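Local coordinates for protein endolysin PlyC, small cell-wall binding subunit (Streptococcus phage C1, PDB 4F87) that forms the eight-subunit cell-wall-binding ring of the phage endolysin PlyC, which breaks down host peptidoglycan so that new virus particles are released, at residues F17-D22 with S61-I66; Y27-F32 with I53-I58. All blocks are in the same frame, centred on the assembly; numbering follows the deposited sequence.

Interaction 1: F17-D22 with S61-I66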
ATOM      1  N   PHE B  17      16.650 -11.358   2.084  1.00 17.24           N
ATOM      2  CA  PHE B  17      16.923 -12.389   1.111  1.00 16.25           C
ATOM      3  C   PHE B  17      18.017 -13.297   1.627  1.00 16.89           C
ATOM      4  O   PHE B  17      18.850 -12.884   2.448  1.00 17.15           O
ATOM      5  CB  PHE B  17      17.357 -11.785  -0.259  1.00 17.97           C
ATOM      6  CG  PHE B  17      18.511 -10.813  -0.197  1.00 17.63           C
ATOM      7  CD1 PHE B  17      19.825 -11.260  -0.277  1.00 18.40           C
ATOM      8  CD2 PHE B  17      18.286  -9.447  -0.058  1.00 20.58           C
ATOM      9  CE1 PHE B  17      20.893 -10.362  -0.180  1.00 18.75           C
ATOM     10  CE2 PHE B  17      19.366  -8.547  -0.014  1.00 22.89           C
ATOM     11  CZ  PHE B  17      20.654  -9.015  -0.083  1.00 20.18           C
ATOM     12  N   LEU B  18      18.016 -14.523   1.122  1.00 15.92           N
ATOM     13  CA  LEU B  18      19.117 -15.465   1.326  1.00 15.78           C
ATOM     14  C   LEU B  18      20.142 -15.211   0.213  1.00 16.98           C
ATOM     15  O   LEU B  18      19.763 -14.814  -0.913  1.00 16.00           O
ATOM     16  CB  LEU B  18      18.614 -16.889   1.163  1.00 16.46           C
ATOM     17  CG  LEU B  18      17.766 -17.373   2.319  1.00 18.79           C
ATOM     18  CD1 LEU B  18      16.764 -18.381   1.830  1.00 21.24           C
ATOM     19  CD2 LEU B  18      18.659 -18.015   3.394  1.00 20.92           C
ATOM     20  N   PHE B  19      21.425 -15.455   0.509  1.00 15.25           N
ATOM     21  CA  PHE B  19      22.447 -15.337  -0.514  1.00 15.25           C
ATOM     22  C   PHE B  19      23.513 -16.395  -0.357  1.00 16.24           C
ATOM     23  O   PHE B  19      23.819 -16.848   0.762  1.00 16.46           O
ATOM     24  CB  PHE B  19      23.057 -13.908  -0.583  1.00 15.90           C
ATOM     25  CG  PHE B  19      23.722 -13.362   0.660  1.00 15.52           C
ATOM     26  CD1 PHE B  19      25.112 -13.278   0.748  1.00 16.66           C
ATOM     27  CD2 PHE B  19      22.960 -12.864   1.713  1.00 16.52           C
ATOM     28  CE1 PHE B  19      25.719 -12.710   1.864  1.00 16.89           C
ATOM     29  CE2 PHE B  19      23.575 -12.322   2.843  1.00 17.80           C
ATOM     30  CZ  PHE B  19      24.949 -12.236   2.905  1.00 16.50           C
ATOM     31  N   HIS B  20      24.063 -16.829  -1.491  1.00 14.42           N
ATOM     32  CA  HIS B  20      25.167 -17.783  -1.536  1.00 14.32           C
ATOM     33  C   HIS B  20      25.885 -17.585  -2.861  1.00 14.94           C
ATOM     34  O   HIS B  20      25.345 -16.919  -3.763  1.00 14.89           O
ATOM     35  CB  HIS B  20      24.658 -19.250  -1.429  1.00 15.77           C
ATOM     36  CG  HIS B  20      23.998 -19.759  -2.669  1.00 16.66           C
ATOM     37  ND1 HIS B  20      22.712 -19.371  -3.012  1.00 17.40           N
ATOM     38  CD2 HIS B  20      24.484 -20.565  -3.639  1.00 18.54           C
ATOM     39  CE1 HIS B  20      22.448 -19.963  -4.162  1.00 18.85           C
ATOM     40  NE2 HIS B  20      23.479 -20.702  -4.581  1.00 19.77           N
ATOM     41  N   THR B  21      27.071 -18.171  -2.997  1.00 15.67           N
ATOM     42  CA  THR B  21      27.762 -18.200  -4.271  1.00 15.16           C
ATOM     43  C   THR B  21      27.906 -19.611  -4.763  1.00 18.42           C
ATOM     44  O   THR B  21      28.142 -20.529  -3.961  1.00 18.44           O
ATOM     45  CB  THR B  21      29.147 -17.487  -4.211  1.00 16.12           C
ATOM     46  OG1 THR B  21      29.742 -17.523  -5.513  1.00 17.26           O
ATOM     47  CG2 THR B  21      30.143 -18.147  -3.250  1.00 18.80           C
ATOM     48  N   ASP B  22      27.847 -19.781  -6.082  1.00 18.22           N
ATOM     49  CA  ASP B  22      28.154 -21.029  -6.771  1.00 19.91           C
ATOM     50  C   ASP B  22      29.575 -20.990  -7.352  1.00 23.11           C
ATOM     51  O   ASP B  22      29.953 -21.885  -8.122  1.00 24.98           O
ATOM     52  CB  ASP B  22      27.121 -21.341  -7.853  1.00 22.58           C
ATOM     53  CG  ASP B  22      25.767 -21.691  -7.305  1.00 30.48           C
ATOM     54  OD1 ASP B  22      25.700 -22.238  -6.177  1.00 27.21           O
ATOM     55  OD2 ASP B  22      24.763 -21.438  -8.010  1.00 39.50           O
ATOM     56  N   SER B  61      33.247 -11.838  -3.741  1.00 18.19           N
ATOM     57  CA  SER B  61      33.866 -10.525  -3.939  1.00 18.67           C
ATOM     58  C   SER B  61      32.895  -9.345  -3.804  1.00 20.93           C
ATOM     59  O   SER B  61      33.344  -8.204  -3.597  1.00 22.65           O
ATOM     60  CB  SER B  61      34.530 -10.449  -5.309  1.00 22.51           C
ATOM     61  OG  SER B  61      33.568 -10.620  -6.339  1.00 30.45           O
ATOM     62  N   ASP B  62      31.587  -9.591  -3.988  1.00 17.26           N
ATOM     63  CA  ASP B  62      30.591  -8.536  -3.926  1.00 16.92           C
ATOM     64  C   ASP B  62      29.894  -8.402  -2.575  1.00 18.24           C
ATOM     65  O   ASP B  62      29.177  -7.427  -2.366  1.00 18.43           O
ATOM     66  CB  ASP B  62      29.565  -8.736  -5.053  1.00 17.51           C
ATOM     67  CG  ASP B  62      30.108  -8.345  -6.399  1.00 18.96           C
ATOM     68  OD1 ASP B  62      30.775  -7.295  -6.488  1.00 19.02           O
ATOM     69  OD2 ASP B  62      29.859  -9.069  -7.368  1.00 18.15           O
ATOM     70  N   VAL B  63      30.111  -9.346  -1.647  1.00 17.56           N
ATOM     71  CA  VAL B  63      29.424  -9.272  -0.361  1.00 17.57           C
ATOM     72  C   VAL B  63      29.724  -7.967   0.401  1.00 20.21           C
ATOM     73  O   VAL B  63      28.793  -7.360   0.944  1.00 19.45           O
ATOM     74  CB  VAL B  63      29.681 -10.548   0.483  1.00 19.99           C
ATOM     75  CG1 VAL B  63      29.089 -10.396   1.884  1.00 21.82           C
ATOM     76  CG2 VAL B  63      29.076 -11.787  -0.200  1.00 19.34           C
ATOM     77  N   GLU B  64      30.972  -7.499   0.396  1.00 19.98           N
ATOM     78  CA  GLU B  64      31.313  -6.264   1.116  1.00 21.15           C
ATOM     79  C   GLU B  64      30.474  -5.063   0.642  1.00 23.29           C
ATOM     80  O   GLU B  64      29.934  -4.313   1.472  1.00 22.90           O
ATOM     81  CB  GLU B  64      32.815  -5.983   0.970  1.00 23.13           C
ATOM     82  CG  GLU B  64      33.310  -4.738   1.688  1.00 32.66           C
ATOM     83  CD  GLU B  64      34.814  -4.539   1.640  1.00 55.85           C
ATOM     84  OE1 GLU B  64      35.390  -4.213   2.701  1.00 58.31           O
ATOM     85  OE2 GLU B  64      35.418  -4.711   0.556  1.00 46.71           O
ATOM     86  N   ALA B  65      30.323  -4.901  -0.675  1.00 20.32           N
ATOM     87  CA  ALA B  65      29.535  -3.777  -1.193  1.00 20.23           C
ATOM     88  C   ALA B  65      28.057  -3.923  -0.868  1.00 21.84           C
ATOM     89  O   ALA B  65      27.395  -2.928  -0.548  1.00 21.73           O
ATOM     90  CB  ALA B  65      29.728  -3.656  -2.693  1.00 21.04           C
ATOM     91  N   ILE B  66      27.532  -5.160  -0.911  1.00 18.79           N
ATOM     92  CA  ILE B  66      26.121  -5.375  -0.585  1.00 18.70           C
ATOM     93  C   ILE B  66      25.879  -5.052   0.891  1.00 22.27           C
ATOM     94  O   ILE B  66      24.877  -4.428   1.219  1.00 21.37           O
ATOM     95  CB  ILE B  66      25.656  -6.809  -0.958  1.00 19.93           C
ATOM     96  CG1 ILE B  66      25.850  -7.114  -2.459  1.00 19.66           C
ATOM     97  CG2 ILE B  66      24.211  -7.073  -0.497  1.00 21.06           C
ATOM     98  CD1 ILE B  66      25.238  -6.099  -3.423  1.00 23.83           C
TER
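F17 and F19 reach from one face of strand 16-20 to V63 and I66 on helix 63-70, the C-terminal helix that covers this side of the mixed beta sheet. The contact is apolar and buried, with no hydrogen bond across it, and the nearest backbones, at F19 and V63, lie 9.2 Å apart between CA atoms. The gap is spanned by the aromatic rings. F17 and F19, two apart on the strand, project from the same face, and their like first torsions (chi1 54° and 59°, CG between the backbone N and the carbonyl carbon) give the two rings a similar course toward the helix. F17 meets I66 edge-on: the methyl CG2 of I66 lies near the ring plane, 4.1 Å from CZ of F17, and the two side chains approach at a slant. F19 and V63 instead cross at about a right angle. The F19 ring also lies nearly parallel to that of F32 on the adjoining strand, while I38 of a neighbouring subunit packs on I66. Both V63 methyls close on one corner of the F19 ring, CG2 4.0 Å and CG1 4.1 Å from CE1.

Interaction 2: Y27-F32 with I53-I58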
ATOM      1  N   TYR B  27      30.821 -19.545   0.759  1.00 18.08           N
ATOM      2  CA  TYR B  27      30.709 -19.034   2.118  1.00 18.09           C
ATOM      3  C   TYR B  27      29.430 -19.632   2.752  1.00 19.02           C
ATOM      4  O   TYR B  27      28.909 -19.097   3.735  1.00 18.68           O
ATOM      5  CB  TYR B  27      30.737 -17.495   2.183  1.00 18.96           C
ATOM      6  CG  TYR B  27      29.747 -16.815   1.244  1.00 17.65           C
ATOM      7  CD1 TYR B  27      28.405 -16.704   1.583  1.00 18.69           C
ATOM      8  CD2 TYR B  27      30.157 -16.303   0.014  1.00 17.97           C
ATOM      9  CE1 TYR B  27      27.491 -16.096   0.730  1.00 17.96           C
ATOM     10  CE2 TYR B  27      29.247 -15.696  -0.855  1.00 16.96           C
ATOM     11  CZ  TYR B  27      27.916 -15.610  -0.491  1.00 16.96           C
ATOM     12  OH  TYR B  27      26.974 -15.070  -1.324  1.00 16.04           O
ATOM     13  N   GLY B  28      28.928 -20.728   2.173  1.00 16.90           N
ATOM     14  CA  GLY B  28      27.664 -21.333   2.592  1.00 16.47           C
ATOM     15  C   GLY B  28      26.484 -20.422   2.286  1.00 16.65           C
ATOM     16  O   GLY B  28      26.571 -19.569   1.387  1.00 16.98           O
ATOM     17  N   TYR B  29      25.376 -20.589   3.023  1.00 17.19           N
ATOM     18  CA  TYR B  29      24.236 -19.678   2.899  1.00 15.67           C
ATOM     19  C   TYR B  29      24.252 -18.666   4.011  1.00 16.60           C
ATOM     20  O   TYR B  29      24.543 -18.976   5.165  1.00 17.48           O
ATOM     21  CB  TYR B  29      22.896 -20.416   2.968  1.00 17.74           C
ATOM     22  CG  TYR B  29      22.506 -21.029   1.646  1.00 17.91           C
ATOM     23  CD1 TYR B  29      21.612 -20.386   0.790  1.00 18.31           C
ATOM     24  CD2 TYR B  29      23.028 -22.252   1.246  1.00 21.66           C
ATOM     25  CE1 TYR B  29      21.252 -20.947  -0.433  1.00 19.97           C
ATOM     26  CE2 TYR B  29      22.688 -22.813   0.016  1.00 24.06           C
ATOM     27  CZ  TYR B  29      21.798 -22.156  -0.813  1.00 21.83           C
ATOM     28  OH  TYR B  29      21.460 -22.724  -2.013  1.00 30.03           O
ATOM     29  N   ARG B  30      23.887 -17.430   3.660  1.00 16.33           N
ATOM     30  CA  ARG B  30      23.734 -16.334   4.592  1.00 15.92           C
ATOM     31  C   ARG B  30      22.400 -15.639   4.287  1.00 16.96           C
ATOM     32  O   ARG B  30      21.737 -15.978   3.301  1.00 16.35           O
ATOM     33  CB  ARG B  30      24.897 -15.342   4.495  1.00 17.17           C
ATOM     34  CG  ARG B  30      26.233 -16.029   4.779  1.00 17.18           C
ATOM     35  CD  ARG B  30      27.416 -15.049   4.820  1.00 19.50           C
ATOM     36  NE  ARG B  30      27.324 -14.092   5.927  1.00 20.00           N
ATOM     37  CZ  ARG B  30      27.568 -14.371   7.205  1.00 23.95           C
ATOM     38  NH1 ARG B  30      27.942 -15.597   7.569  1.00 23.43           N
ATOM     39  NH2 ARG B  30      27.424 -13.433   8.136  1.00 26.03           N
ATOM     40  N   ALA B  31      21.994 -14.689   5.128  1.00 16.45           N
ATOM     41  CA  ALA B  31      20.775 -13.961   4.828  1.00 16.74           C
ATOM     42  C   ALA B  31      20.831 -12.576   5.390  1.00 18.52           C
ATOM     43  O   ALA B  31      21.529 -12.335   6.377  1.00 18.92           O
ATOM     44  CB  ALA B  31      19.555 -14.679   5.412  1.00 18.62           C
ATOM     45  N   PHE B  32      20.067 -11.661   4.779  1.00 17.75           N
ATOM     46  CA  PHE B  32      19.747 -10.385   5.389  1.00 18.10           C
ATOM     47  C   PHE B  32      18.294 -10.538   5.817  1.00 21.92           C
ATOM     48  O   PHE B  32      17.442 -10.914   4.997  1.00 21.95           O
ATOM     49  CB  PHE B  32      19.872  -9.195   4.416  1.00 19.75           C
ATOM     50  CG  PHE B  32      21.295  -8.760   4.262  1.00 20.54           C
ATOM     51  CD1 PHE B  32      21.882  -7.898   5.183  1.00 25.57           C
ATOM     52  CD2 PHE B  32      22.058  -9.213   3.198  1.00 21.59           C
ATOM     53  CE1 PHE B  32      23.221  -7.507   5.029  1.00 25.96           C
ATOM     54  CE2 PHE B  32      23.402  -8.837   3.064  1.00 24.53           C
ATOM     55  CZ  PHE B  32      23.968  -8.002   3.991  1.00 24.18           C
ATOM     56  N   ILE B  53      11.104 -15.548   1.612  1.00 17.50           N
ATOM     57  CA  ILE B  53      11.950 -14.490   1.068  1.00 17.44           C
ATOM     58  C   ILE B  53      12.696 -15.005  -0.152  1.00 18.94           C
ATOM     59  O   ILE B  53      12.931 -16.211  -0.274  1.00 18.08           O
ATOM     60  CB  ILE B  53      12.936 -13.886   2.123  1.00 18.20           C
ATOM     61  CG1 ILE B  53      13.838 -14.958   2.746  1.00 17.92           C
ATOM     62  CG2 ILE B  53      12.203 -13.045   3.179  1.00 20.17           C
ATOM     63  CD1 ILE B  53      14.916 -14.414   3.715  1.00 19.79           C
ATOM     64  N   PRO B  54      13.126 -14.091  -1.040  1.00 17.00           N
ATOM     65  CA  PRO B  54      13.909 -14.537  -2.204  1.00 17.11           C
ATOM     66  C   PRO B  54      15.270 -15.107  -1.808  1.00 17.71           C
ATOM     67  O   PRO B  54      15.800 -14.810  -0.726  1.00 17.42           O
ATOM     68  CB  PRO B  54      14.091 -13.270  -3.048  1.00 20.79           C
ATOM     69  CG  PRO B  54      13.609 -12.151  -2.226  1.00 24.60           C
ATOM     70  CD  PRO B  54      12.849 -12.641  -1.045  1.00 18.97           C
ATOM     71  N   SER B  55      15.832 -15.921  -2.706  1.00 17.60           N
ATOM     72  CA  SER B  55      17.136 -16.548  -2.531  1.00 16.27           C
ATOM     73  C   SER B  55      17.925 -16.264  -3.809  1.00 17.98           C
ATOM     74  O   SER B  55      17.514 -16.642  -4.910  1.00 19.48           O
ATOM     75  CB  SER B  55      16.928 -18.037  -2.315  1.00 19.15           C
ATOM     76  OG  SER B  55      18.167 -18.700  -2.146  1.00 21.38           O
ATOM     77  N   ILE B  56      18.982 -15.473  -3.664  1.00 15.09           N
ATOM     78  CA  ILE B  56      19.748 -15.016  -4.825  1.00 14.60           C
ATOM     79  C   ILE B  56      21.213 -15.383  -4.699  1.00 16.27           C
ATOM     80  O   ILE B  56      21.693 -15.795  -3.633  1.00 16.40           O
ATOM     81  CB  ILE B  56      19.561 -13.483  -5.037  1.00 16.81           C
ATOM     82  CG1 ILE B  56      20.212 -12.662  -3.893  1.00 17.03           C
ATOM     83  CG2 ILE B  56      18.058 -13.132  -5.247  1.00 17.40           C
ATOM     84  CD1 ILE B  56      20.309 -11.122  -4.198  1.00 19.13           C
ATOM     85  N   ASN B  57      21.943 -15.212  -5.795  1.00 15.78           N
ATOM     86  CA  ASN B  57      23.370 -15.490  -5.817  1.00 14.98           C
ATOM     87  C   ASN B  57      24.170 -14.191  -5.709  1.00 15.90           C
ATOM     88  O   ASN B  57      23.847 -13.205  -6.397  1.00 15.82           O
ATOM     89  CB  ASN B  57      23.749 -16.175  -7.118  1.00 16.63           C
ATOM     90  CG  ASN B  57      23.375 -17.623  -7.211  1.00 18.92           C
ATOM     91  OD1 ASN B  57      24.233 -18.502  -7.452  1.00 24.02           O
ATOM     92  ND2 ASN B  57      22.104 -17.911  -7.183  1.00 19.89           N
ATOM     93  N   ILE B  58      25.201 -14.181  -4.859  1.00 15.22           N
ATOM     94  CA  ILE B  58      26.091 -13.036  -4.679  1.00 14.74           C
ATOM     95  C   ILE B  58      27.503 -13.603  -4.623  1.00 16.80           C
ATOM     96  O   ILE B  58      27.797 -14.484  -3.792  1.00 16.82           O
ATOM     97  CB  ILE B  58      25.776 -12.220  -3.403  1.00 16.23           C
ATOM     98  CG1 ILE B  58      24.336 -11.678  -3.450  1.00 15.42           C
ATOM     99  CG2 ILE B  58      26.792 -11.057  -3.242  1.00 17.16           C
ATOM    100  CD1 ILE B  58      23.947 -10.825  -2.247  1.00 19.32           C
TER
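Strands 29-33 and 55-57, antiparallel to each other, are not neighbours in the sheet: strand 16-20 runs between them, so Y27-F32 and I53-I58 meet mainly through side chains reaching past that middle strand, Y27 to I58 and Y29 to S55. Y27, in the loop ahead of strand 29-33, supplies the one hydrogen bond. Its CG sits between the backbone N and the carbonyl carbon (chi1 51°), and the ring extends across to the residue just after strand 55-57, where OH of Y27 donates to the backbone O of I58 at 2.7 Å. The acceptor lies at the ring edge, in its plane. The hydroxyl approaches off the C=O direction, at 134°, and is tilted 22° from the carbonyl plane. The same hydroxyl of Y27 comes within 3.7 Å of CB of I58. V63 of the C-terminal helix touches both Y27 and I58, so the hydrogen bond has an apolar neighbour.

A looser approach occurs at Y29 and S55. The hydroxyl OG of S55 lies near the plane of the Y29 ring, 4.2 Å from CE1 of Y29, while its polar partner is elsewhere, in the side-chain amide of Q50. The Y29 ring stacks on H20 of the middle strand, and R30 is salt-bridged through NE to E37 on strand 36-40. Y29, R30 and E37 all interact with the host cell wall, as does K60, which touches Y27. This cross-sheet contact thus holds part of the cell-wall-binding site of the PlyCB subunit, Y29 and R30, and comes close to K60.

How the interactions relate
From the N terminus, strand 16-20 comes first and forms one side of interaction 1; the chain then turns back through 27-32, the first half of interaction 2. Strand 36-40 and helix 43-50 follow before 53-58 returns along the opposite side of strand 16-20 and closes interaction 2 over 20 intervening residues. Helix 63-70 comes last, and interaction 1 closes a wider loop of 38 residues that contains both segments of interaction 2. Strand 16-20 joins the two contacts through its backbone: F19 N is 2.9 Å from R30 O, and L18 N is 2.9 Å from P54 O. Interaction 2 thus links strands across the sheet, and interaction 1 fastens the helix to its face.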